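Local coordinates for protein putative methylthioribose-1-phosphate isomerase (Pyrococcus horikoshii OT3, PDB 6A34) that probably catalyses the interconversion of 5-methylthioribose 1-phosphate and 5-methylthioribulose 1-phosphate in the methionine salvage pathway, at residues Thr11-Thr16 / Lys34-Glu39; Arg15-Lys20 / Val24-Gln29; Gly178-Val183 / Trp213-Asp218. All blocks are in the same frame, centred on the assembly; numbering follows the deposited sequence.

Interaction 1 (Thr11-Thr16 / Lys34-Glu39); sequences TKLPRT and KEFKVE
Phe36 reaches across to Leu13 and Pro14 with the far end of its ring, over a backbone gap of 10.3 Å between Leu13 CA and Phe36 CA. From CB, CG is set anti to the backbone N (chi1 179°), and the ring runs toward the other segment; at CG the edge of the Trp213 indole comes up against one face of the ring. Further out, CD2 and CE2 lie beside the ring edge and hydroxyl of Tyr217, the two ring planes at about 75°, while the CD1 and CE1 side looks toward Ile27. At the tip, CZ makes both contacts to the segment Thr11-Thr16. Pro14 CD lies in the plane of the ring, at its edge, 3.9 Å from Phe36 CZ, and Pro14 CG follows close behind. The two side chains come from opposite directions.

Phe36 sits just ahead of strand 38-41, an outer strand of the N-terminal three-stranded antiparallel sheet, and its targets belong to the loop that leads from helix 7-10 into strand 17-20.

Leu13 comes in at a slant. Its CG lies beside its own backbone N (chi1 -73°), and the CD2 branch ends 4.1 Å from Phe36 CZ. An ST turn shapes the chain just before it: Leu13 N donates to Thr11 OG1 at 3.1 Å in a nearly straight bond, 165° at the hydrogen. One residue past Leu13, the pyrrolidine of Pro14 also packs on Ile27.

Interaction 2 (Arg15-Lys20 / Val24-Gln29); sequences RTVEYK and VYMINQ
Two tyrosine rings frame this contact. Over the centre of one face of Tyr25 sits the ammonium of Lys20, a cation-pi pair with NZ 4.0 Å from the ring centroid and only 12° off the ring normal; in the plane of the same ring, at its edge, Lys20 O comes within 3.5 Å of Tyr25 CE1. The ring of Tyr19, on the other side of the sheet, meets Val24 at its edge, Tyr19 CD1 to Val24 CG2 being 3.8 Å. The motif is a beta hairpin, strands 17-20 and 23-27, antiparallel at 157°.

Glu18 and Tyr25 form the hydrogen-bonded pair, gripping each other twice: Tyr25 N donates to Glu18 O at 2.8 Å, nearly straight, and Glu18 N returns a bond to Tyr25 O. Val17 with Met26 and Tyr19 with Val24 are non-hydrogen-bonded pairs, all four turned to the face that packs on helix 59-76, where Val17 CG1 also touches Val24 CG1. On that side the hydroxyl of Tyr19 reaches Glu75. Lys20 leaves its backbone extended, then bends at chi3 (67°) and again at chi4, which brings NZ back over Tyr25 and toward Glu18 OE1, at best a long salt bridge.

At the open end of the hairpin, Ile27 N, on the last strand residue, donates to Thr16 O at 3.1 Å. Gln29, whose OE1 accepts from the predicted substrate-binding Arg57, lays its amide across Thr16, with NE2 3.4 Å from Thr16 CG2. NE2 also donates to Leu172 O and to a water that lies 2.7 Å from Ile27 O.

Interaction 3 (Gly178-Val183 / Trp213-Asp218); sequences GTVGSV and WEYSYD
Gly181 and Val180 receive the phenol end of Tyr215, and that single residue carries essentially all of the contact from the second segment. Trp213 opens the segment with its indole turned the other way, one face under Tyr217 CG and the side chain packed on Pro314 of the second subunit. Glu214 places its carboxylate carbon over one face of the Tyr215 ring, toward its rim; its buried oxygens are well satisfied, OE1 by Arg185 and Ser171 N, OE2 by Leu172 N and Asn168.

Tyr215 comes next. Its CG stands beside the backbone N (chi1 -65°), aiming the ring edge-on at the first turn of helix 180-189: Gly181 CA lies near the ring plane, 3.2 Å from Tyr215 OH and 3.8 Å from CE1 of the same ring. Val180 CG1 flanks the hydroxyl at 4.0 Å. Although Gly181 N is 3.4 Å from Tyr215 OH, the angle is too poor for a hydrogen bond. The fit is close, since a beta carbon on Gly181 would point at the hydroxyl. With an alanine in place of Tyr215, a gap would probably open in front of Gly181 and Val180, and the Glu214 carboxylate would lose the ring beside it.

Ser216 packs on Val316 of the second subunit. Tyr217 N bonds to Trp213 O at 2.8 Å, and Asp218, at the helix end, holds Arg185 NE through OD2. Helices 180-189 and 206-217 lie side by side on the largely parallel, Rossmann-like sheet, the Tyr215 ring wedged between Gly181, Val184 and Arg185 of one helix and Leu196 and Leu198 of strand 193-199.

In the fold
From the N terminus, the chain leaves helix 7-10 and enters the loop that starts interaction 1, then runs straight into interaction 2, which shares Arg15 and Thr16 with it. Interaction 2 closes first, as a tight hairpin nested inside the longer loop that interaction 1 closes; Lys37 O with Asn28 N and Glu39 N with Met26 O stitch strand 38-41 and the residue before it onto the hairpin's second strand and the residue after it. Interaction 3 comes much later, in series, joining two helices of the domain built on the largely parallel sheet. It touches interaction 1, where Asp218 takes Lys12 N and Trp213 packs on Leu13, so the loop leading into the N-terminal sheet is tied to the end of helix 206-217. Interactions 2 and 3 stay apart.

Interaction 1 (Thr11-Thr16 / Lys34-Glu39)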
loop_
_atom_site.group_PDB
_atom_site.type_symbol
_atom_site.label_atom_id
_atom_site.label_comp_id
_atom_site.label_asym_id
_atom_site.label_seq_id
_atom_site.Cartn_x
_atom_site.Cartn_y
_atom_site.Cartn_z
ATOM N N THR A 11 5.343 28.208 6.426
ATOM C CA THR A 11 5.957 27.070 7.109
ATOM C C THR A 11 6.822 27.569 8.266
ATOM O O THR A 11 7.306 28.680 8.231
ATOM C CB THR A 11 6.840 26.246 6.164
ATOM O OG1 THR A 11 7.196 25.035 6.840
ATOM C CG2 THR A 11 8.087 26.996 5.740
ATOM N N LYS A 12 7.032 26.695 9.247
ATOM C CA LYS A 12 7.933 26.947 10.352
ATOM C C LYS A 12 9.265 26.223 10.123
ATOM O O LYS A 12 10.187 26.385 10.883
ATOM C CB LYS A 12 7.314 26.469 11.663
ATOM C CG LYS A 12 6.159 27.310 12.183
ATOM C CD LYS A 12 5.383 26.606 13.300
ATOM C CE LYS A 12 4.003 27.196 13.519
ATOM N NZ LYS A 12 2.961 26.145 13.638
ATOM N N LEU A 13 9.333 25.416 9.068
ATOM C CA LEU A 13 10.511 24.678 8.731
ATOM C C LEU A 13 11.552 25.625 8.149
ATOM O O LEU A 13 11.206 26.526 7.376
ATOM C CB LEU A 13 10.168 23.602 7.690
ATOM C CG LEU A 13 9.373 22.398 8.196
ATOM C CD1 LEU A 13 8.921 21.532 7.033
ATOM C CD2 LEU A 13 10.169 21.564 9.187
ATOM N N PRO A 14 12.854 25.364 8.409
ATOM C CA PRO A 14 13.931 25.993 7.651
ATOM C C PRO A 14 13.965 25.411 6.236
ATOM O O PRO A 14 13.328 24.373 5.968
ATOM C CB PRO A 14 15.207 25.530 8.366
ATOM C CG PRO A 14 14.816 24.151 8.858
ATOM C CD PRO A 14 13.361 24.290 9.275
ATOM N N ARG A 15 14.718 26.073 5.355
ATOM C CA ARG A 15 15.000 25.553 4.053
ATOM C C ARG A 15 15.615 24.156 4.220
ATOM O O ARG A 15 16.287 23.869 5.201
ATOM C CB ARG A 15 15.850 26.549 3.259
ATOM C CG ARG A 15 15.008 27.562 2.504
ATOM C CD ARG A 15 15.477 28.981 2.293
ATOM N NE ARG A 15 16.042 29.093 0.977
ATOM C CZ ARG A 15 16.017 30.129 0.134
ATOM N NH1 ARG A 15 16.929 30.136 -0.809
ATOM N NH2 ARG A 15 15.115 31.091 0.155
ATOM N N THR A 16 15.281 23.288 3.269
ATOM C CA THR A 16 15.762 21.914 3.176
ATOM C C THR A 16 17.287 21.907 3.053
ATOM O O THR A 16 17.942 21.015 3.552
ATOM C CB THR A 16 15.119 21.214 1.968
ATOM O OG1 THR A 16 13.709 21.189 2.198
ATOM C CG2 THR A 16 15.658 19.826 1.719
ATOM N N LYS A 34 11.815 10.103 13.140
ATOM C CA LYS A 34 12.220 9.863 14.530
ATOM C C LYS A 34 12.832 11.146 15.113
ATOM O O LYS A 34 12.412 11.627 16.174
ATOM C CB LYS A 34 13.161 8.653 14.528
ATOM C CG LYS A 34 13.574 8.095 15.884
ATOM C CD LYS A 34 14.681 7.055 15.747
ATOM C CE LYS A 34 14.716 6.027 16.858
ATOM N NZ LYS A 34 15.109 6.621 18.157
ATOM N N GLU A 35 13.784 11.729 14.379
ATOM C CA GLU A 35 14.583 12.874 14.834
ATOM C C GLU A 35 14.683 13.916 13.716
ATOM O O GLU A 35 14.949 13.573 12.557
ATOM C CB GLU A 35 15.996 12.432 15.215
ATOM C CG GLU A 35 16.853 13.545 15.799
ATOM C CD GLU A 35 18.323 13.192 16.015
ATOM O OE1 GLU A 35 18.679 12.025 15.789
ATOM O OE2 GLU A 35 19.110 14.095 16.404
ATOM N N PHE A 36 14.519 15.186 14.106
ATOM C CA PHE A 36 14.691 16.367 13.265
ATOM C C PHE A 36 16.049 17.025 13.566
ATOM O O PHE A 36 16.229 17.593 14.620
ATOM C CB PHE A 36 13.538 17.341 13.530
ATOM C CG PHE A 36 13.590 18.627 12.751
ATOM C CD1 PHE A 36 14.164 18.685 11.489
ATOM C CD2 PHE A 36 13.047 19.790 13.273
ATOM C CE1 PHE A 36 14.193 19.873 10.774
ATOM C CE2 PHE A 36 13.083 20.977 12.555
ATOM C CZ PHE A 36 13.640 21.011 11.298
ATOM N N LYS A 37 16.964 17.006 12.592
ATOM C CA LYS A 37 18.305 17.510 12.769
ATOM C C LYS A 37 18.818 18.157 11.481
ATOM O O LYS A 37 18.692 17.601 10.380
ATOM C CB LYS A 37 19.257 16.380 13.147
ATOM C CG LYS A 37 20.605 16.831 13.689
ATOM C CD LYS A 37 21.458 15.662 14.123
ATOM C CE LYS A 37 22.888 16.036 14.440
ATOM N NZ LYS A 37 23.257 15.570 15.798
ATOM N N VAL A 38 19.421 19.335 11.660
ATOM C CA VAL A 38 20.083 20.090 10.624
ATOM C C VAL A 38 21.588 19.831 10.711
ATOM O O VAL A 38 22.220 20.243 11.665
ATOM C CB VAL A 38 19.764 21.586 10.768
ATOM C CG1 VAL A 38 20.318 22.371 9.591
ATOM C CG2 VAL A 38 18.268 21.819 10.924
ATOM N N GLU A 39 22.124 19.101 9.733
ATOM C CA GLU A 39 23.544 18.846 9.615
ATOM C C GLU A 39 24.217 20.128 9.100
ATOM O O GLU A 39 23.568 20.914 8.404
ATOM C CB GLU A 39 23.837 17.688 8.656
ATOM C CG GLU A 39 23.303 16.330 9.091
ATOM C CD GLU A 39 23.673 15.832 10.483
ATOM O OE1 GLU A 39 24.624 16.385 11.098
ATOM O OE2 GLU A 39 22.986 14.893 10.956
#

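Interaction 2 (Arg15-Lys20 / Val24-Gln29)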
loop_
_atom_site.group_PDB
_atom_site.type_symbol
_atom_site.label_atom_id
_atom_site.label_comp_id
_atom_site.label_asym_id
_atom_site.label_seq_id
_atom_site.Cartn_x
_atom_site.Cartn_y
_atom_site.Cartn_z
ATOM N N ARG A 15 14.718 26.073 5.355
ATOM C CA ARG A 15 15.000 25.553 4.053
ATOM C C ARG A 15 15.615 24.156 4.220
ATOM O O ARG A 15 16.287 23.869 5.201
ATOM C CB ARG A 15 15.850 26.549 3.259
ATOM C CG ARG A 15 15.008 27.562 2.504
ATOM C CD ARG A 15 15.477 28.981 2.293
ATOM N NE ARG A 15 16.042 29.093 0.977
ATOM C CZ ARG A 15 16.017 30.129 0.134
ATOM N NH1 ARG A 15 16.929 30.136 -0.809
ATOM N NH2 ARG A 15 15.115 31.091 0.155
ATOM N N THR A 16 15.281 23.288 3.269
ATOM C CA THR A 16 15.762 21.914 3.176
ATOM C C THR A 16 17.287 21.907 3.053
ATOM O O THR A 16 17.942 21.015 3.552
ATOM C CB THR A 16 15.119 21.214 1.968
ATOM O OG1 THR A 16 13.709 21.189 2.198
ATOM C CG2 THR A 16 15.658 19.826 1.719
ATOM N N VAL A 17 17.800 22.902 2.337
ATOM C CA VAL A 17 19.206 23.163 2.122
ATOM C C VAL A 17 19.371 24.685 2.181
ATOM O O VAL A 17 18.593 25.401 1.495
ATOM C CB VAL A 17 19.701 22.641 0.756
ATOM C CG1 VAL A 17 21.202 22.803 0.596
ATOM C CG2 VAL A 17 19.319 21.199 0.505
ATOM N N GLU A 18 20.396 25.141 2.921
ATOM C CA GLU A 18 20.724 26.580 3.148
ATOM C C GLU A 18 22.261 26.745 3.078
ATOM O O GLU A 18 23.036 25.803 3.386
ATOM C CB GLU A 18 20.193 27.012 4.520
ATOM C CG GLU A 18 19.445 28.334 4.576
ATOM C CD GLU A 18 18.658 28.449 5.882
ATOM O OE1 GLU A 18 19.281 28.195 6.940
ATOM O OE2 GLU A 18 17.405 28.694 5.853
ATOM N N TYR A 19 22.715 27.929 2.650
ATOM C CA TYR A 19 24.150 28.270 2.680
ATOM C C TYR A 19 24.342 29.560 3.477
ATOM O O TYR A 19 23.728 30.569 3.154
ATOM C CB TYR A 19 24.726 28.409 1.274
ATOM C CG TYR A 19 26.209 28.661 1.236
ATOM C CD1 TYR A 19 27.103 27.670 1.604
ATOM C CD2 TYR A 19 26.725 29.877 0.820
ATOM C CE1 TYR A 19 28.466 27.887 1.593
ATOM C CE2 TYR A 19 28.093 30.100 0.765
ATOM C CZ TYR A 19 28.964 29.103 1.157
ATOM O OH TYR A 19 30.307 29.302 1.120
ATOM N N LYS A 20 25.188 29.487 4.513
ATOM C CA LYS A 20 25.356 30.562 5.507
ATOM C C LYS A 20 26.738 30.387 6.143
ATOM O O LYS A 20 27.118 29.270 6.430
ATOM C CB LYS A 20 24.209 30.450 6.526
ATOM C CG LYS A 20 24.106 31.551 7.572
ATOM C CD LYS A 20 22.925 31.387 8.550
ATOM C CE LYS A 20 23.005 30.196 9.499
ATOM N NZ LYS A 20 22.012 29.134 9.188
ATOM N N VAL A 24 27.224 24.633 4.357
ATOM C CA VAL A 24 25.991 24.111 3.793
ATOM C C VAL A 24 25.212 23.406 4.904
ATOM O O VAL A 24 25.740 22.529 5.577
ATOM C CB VAL A 24 26.254 23.170 2.607
ATOM C CG1 VAL A 24 24.955 22.640 2.023
ATOM C CG2 VAL A 24 27.072 23.850 1.524
ATOM N N TYR A 25 23.964 23.821 5.110
ATOM C CA TYR A 25 23.095 23.226 6.144
ATOM C C TYR A 25 21.957 22.449 5.477
ATOM O O TYR A 25 21.295 22.999 4.654
ATOM C CB TYR A 25 22.494 24.308 7.043
ATOM C CG TYR A 25 23.472 25.118 7.869
ATOM C CD1 TYR A 25 24.245 26.121 7.296
ATOM C CD2 TYR A 25 23.569 24.946 9.244
ATOM C CE1 TYR A 25 25.113 26.896 8.051
ATOM C CE2 TYR A 25 24.432 25.714 10.014
ATOM C CZ TYR A 25 25.210 26.700 9.421
ATOM O OH TYR A 25 26.065 27.466 10.168
ATOM N N MET A 26 21.733 21.191 5.891
ATOM C CA MET A 26 20.719 20.298 5.313
ATOM C C MET A 26 19.896 19.650 6.430
ATOM O O MET A 26 20.449 19.068 7.391
ATOM C CB MET A 26 21.336 19.159 4.498
ATOM C CG MET A 26 22.286 19.603 3.433
ATOM S SD MET A 26 22.848 18.178 2.506
ATOM C CE MET A 26 24.137 18.876 1.475
ATOM N N ILE A 27 18.572 19.716 6.290
ATOM C CA ILE A 27 17.734 18.847 7.069
ATOM C C ILE A 27 18.203 17.414 6.799
ATOM O O ILE A 27 18.497 17.088 5.662
ATOM C CB ILE A 27 16.249 19.040 6.731
ATOM C CG1 ILE A 27 15.775 20.425 7.161
ATOM C CG2 ILE A 27 15.413 17.928 7.369
ATOM C CD1 ILE A 27 14.395 20.766 6.657
ATOM N N ASN A 28 18.344 16.605 7.857
ATOM C CA ASN A 28 18.782 15.231 7.709
ATOM C C ASN A 28 17.554 14.350 7.491
ATOM O O ASN A 28 16.896 13.919 8.459
ATOM C CB ASN A 28 19.581 14.704 8.900
ATOM C CG ASN A 28 20.294 13.417 8.555
ATOM O OD1 ASN A 28 19.765 12.592 7.805
ATOM N ND2 ASN A 28 21.526 13.281 9.020
ATOM N N GLN A 29 17.286 14.060 6.220
ATOM C CA GLN A 29 16.073 13.352 5.813
ATOM C C GLN A 29 16.232 11.844 6.072
ATOM O O GLN A 29 15.242 11.125 5.977
ATOM C CB GLN A 29 15.739 13.675 4.351
ATOM C CG GLN A 29 15.473 15.167 4.101
ATOM C CD GLN A 29 14.750 15.455 2.803
ATOM O OE1 GLN A 29 13.802 14.755 2.448
ATOM N NE2 GLN A 29 15.188 16.487 2.083
HETATM O O HOH W 1 17.830 17.886 3.196
#

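Interaction 3 (Gly178-Val183 / Trp213-Asp218)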
loop_
_atom_site.group_PDB
_atom_site.type_symbol
_atom_site.label_atom_id
_atom_site.label_comp_id
_atom_site.label_asym_id
_atom_site.label_seq_id
_atom_site.Cartn_x
_atom_site.Cartn_y
_atom_site.Cartn_z
ATOM N N GLY A 178 7.546 23.215 -1.020
ATOM C CA GLY A 178 7.045 22.075 -1.774
ATOM C C GLY A 178 6.305 22.508 -3.015
ATOM O O GLY A 178 6.127 23.688 -3.234
ATOM N N THR A 179 5.913 21.528 -3.837
ATOM C CA THR A 179 5.023 21.758 -4.957
ATOM C C THR A 179 3.605 21.587 -4.423
ATOM O O THR A 179 2.859 22.578 -4.208
ATOM C CB THR A 179 5.440 20.912 -6.170
ATOM O OG1 THR A 179 5.454 19.506 -5.903
ATOM C CG2 THR A 179 6.823 21.306 -6.644
ATOM N N VAL A 180 3.238 20.325 -4.181
ATOM C CA VAL A 180 2.018 20.045 -3.466
ATOM C C VAL A 180 2.074 20.845 -2.152
ATOM O O VAL A 180 1.118 21.511 -1.739
ATOM C CB VAL A 180 1.842 18.527 -3.200
ATOM C CG1 VAL A 180 0.710 18.264 -2.212
ATOM C CG2 VAL A 180 1.605 17.726 -4.467
ATOM N N GLY A 181 3.215 20.777 -1.483
ATOM C CA GLY A 181 3.341 21.368 -0.133
ATOM C C GLY A 181 2.999 22.855 -0.106
ATOM O O GLY A 181 2.398 23.337 0.832
ATOM N N SER A 182 3.364 23.584 -1.159
ATOM C CA SER A 182 3.073 25.001 -1.238
ATOM C C SER A 182 1.573 25.224 -1.341
ATOM O O SER A 182 1.026 26.104 -0.699
ATOM C CB SER A 182 3.778 25.659 -2.375
ATOM O OG SER A 182 3.727 27.058 -2.192
ATOM N N VAL A 183 0.914 24.387 -2.132
ATOM C CA VAL A 183 -0.511 24.570 -2.393
ATOM C C VAL A 183 -1.273 24.361 -1.092
ATOM O O VAL A 183 -2.111 25.169 -0.755
ATOM C CB VAL A 183 -1.020 23.632 -3.504
ATOM C CG1 VAL A 183 -2.529 23.631 -3.600
ATOM C CG2 VAL A 183 -0.419 24.020 -4.842
ATOM N N TRP A 213 5.225 13.948 8.651
ATOM C CA TRP A 213 6.068 14.683 9.533
ATOM C C TRP A 213 6.006 16.192 9.239
ATOM O O TRP A 213 5.635 16.947 10.113
ATOM C CB TRP A 213 7.496 14.144 9.462
ATOM C CG TRP A 213 8.361 14.878 10.424
ATOM C CD1 TRP A 213 8.497 14.610 11.749
ATOM C CD2 TRP A 213 9.099 16.083 10.167
ATOM N NE1 TRP A 213 9.286 15.559 12.329
ATOM C CE2 TRP A 213 9.688 16.467 11.390
ATOM C CE3 TRP A 213 9.331 16.869 9.032
ATOM C CZ2 TRP A 213 10.489 17.605 11.517
ATOM C CZ3 TRP A 213 10.143 17.983 9.151
ATOM C CH2 TRP A 213 10.705 18.349 10.378
ATOM N N GLU A 214 6.338 16.623 8.018
ATOM C CA GLU A 214 6.428 18.072 7.733
ATOM C C GLU A 214 5.058 18.747 7.825
ATOM O O GLU A 214 5.000 19.886 8.249
ATOM C CB GLU A 214 7.096 18.403 6.398
ATOM C CG GLU A 214 6.509 17.740 5.157
ATOM C CD GLU A 214 6.971 18.451 3.890
ATOM O OE1 GLU A 214 6.592 19.627 3.739
ATOM O OE2 GLU A 214 7.796 17.880 3.112
ATOM N N TYR A 215 3.971 18.076 7.397
ATOM C CA TYR A 215 2.685 18.755 7.379
ATOM C C TYR A 215 2.170 18.842 8.811
ATOM O O TYR A 215 1.504 19.831 9.194
ATOM C CB TYR A 215 1.685 18.093 6.425
ATOM C CG TYR A 215 2.062 18.158 4.963
ATOM C CD1 TYR A 215 2.532 19.335 4.396
ATOM C CD2 TYR A 215 1.982 17.042 4.142
ATOM C CE1 TYR A 215 2.887 19.409 3.059
ATOM C CE2 TYR A 215 2.330 17.103 2.802
ATOM C CZ TYR A 215 2.786 18.290 2.252
ATOM O OH TYR A 215 3.165 18.368 0.937
ATOM N N SER A 216 2.471 17.806 9.593
ATOM C CA SER A 216 2.184 17.844 11.012
ATOM C C SER A 216 3.014 18.947 11.706
ATOM O O SER A 216 2.478 19.765 12.418
ATOM C CB SER A 216 2.378 16.508 11.656
ATOM O OG SER A 216 1.777 16.546 12.932
ATOM N N TYR A 217 4.320 18.984 11.464
ATOM C CA TYR A 217 5.178 20.011 12.006
ATOM C C TYR A 217 4.556 21.401 11.848
ATOM O O TYR A 217 4.621 22.208 12.776
ATOM C CB TYR A 217 6.552 19.987 11.337
ATOM C CG TYR A 217 7.605 20.800 12.051
ATOM C CD1 TYR A 217 7.790 22.132 11.738
ATOM C CD2 TYR A 217 8.428 20.241 13.013
ATOM C CE1 TYR A 217 8.761 22.896 12.355
ATOM C CE2 TYR A 217 9.409 20.992 13.643
ATOM C CZ TYR A 217 9.573 22.333 13.316
ATOM O OH TYR A 217 10.537 23.122 13.889
ATOM N N ASP A 218 3.920 21.664 10.703
ATOM C CA ASP A 218 3.365 22.958 10.430
ATOM C C ASP A 218 1.929 23.079 10.922
ATOM O O ASP A 218 1.295 24.106 10.674
ATOM C CB ASP A 218 3.481 23.295 8.942
ATOM C CG ASP A 218 4.835 23.870 8.565
ATOM O OD1 ASP A 218 5.495 24.428 9.478
ATOM O OD2 ASP A 218 5.224 23.777 7.354
#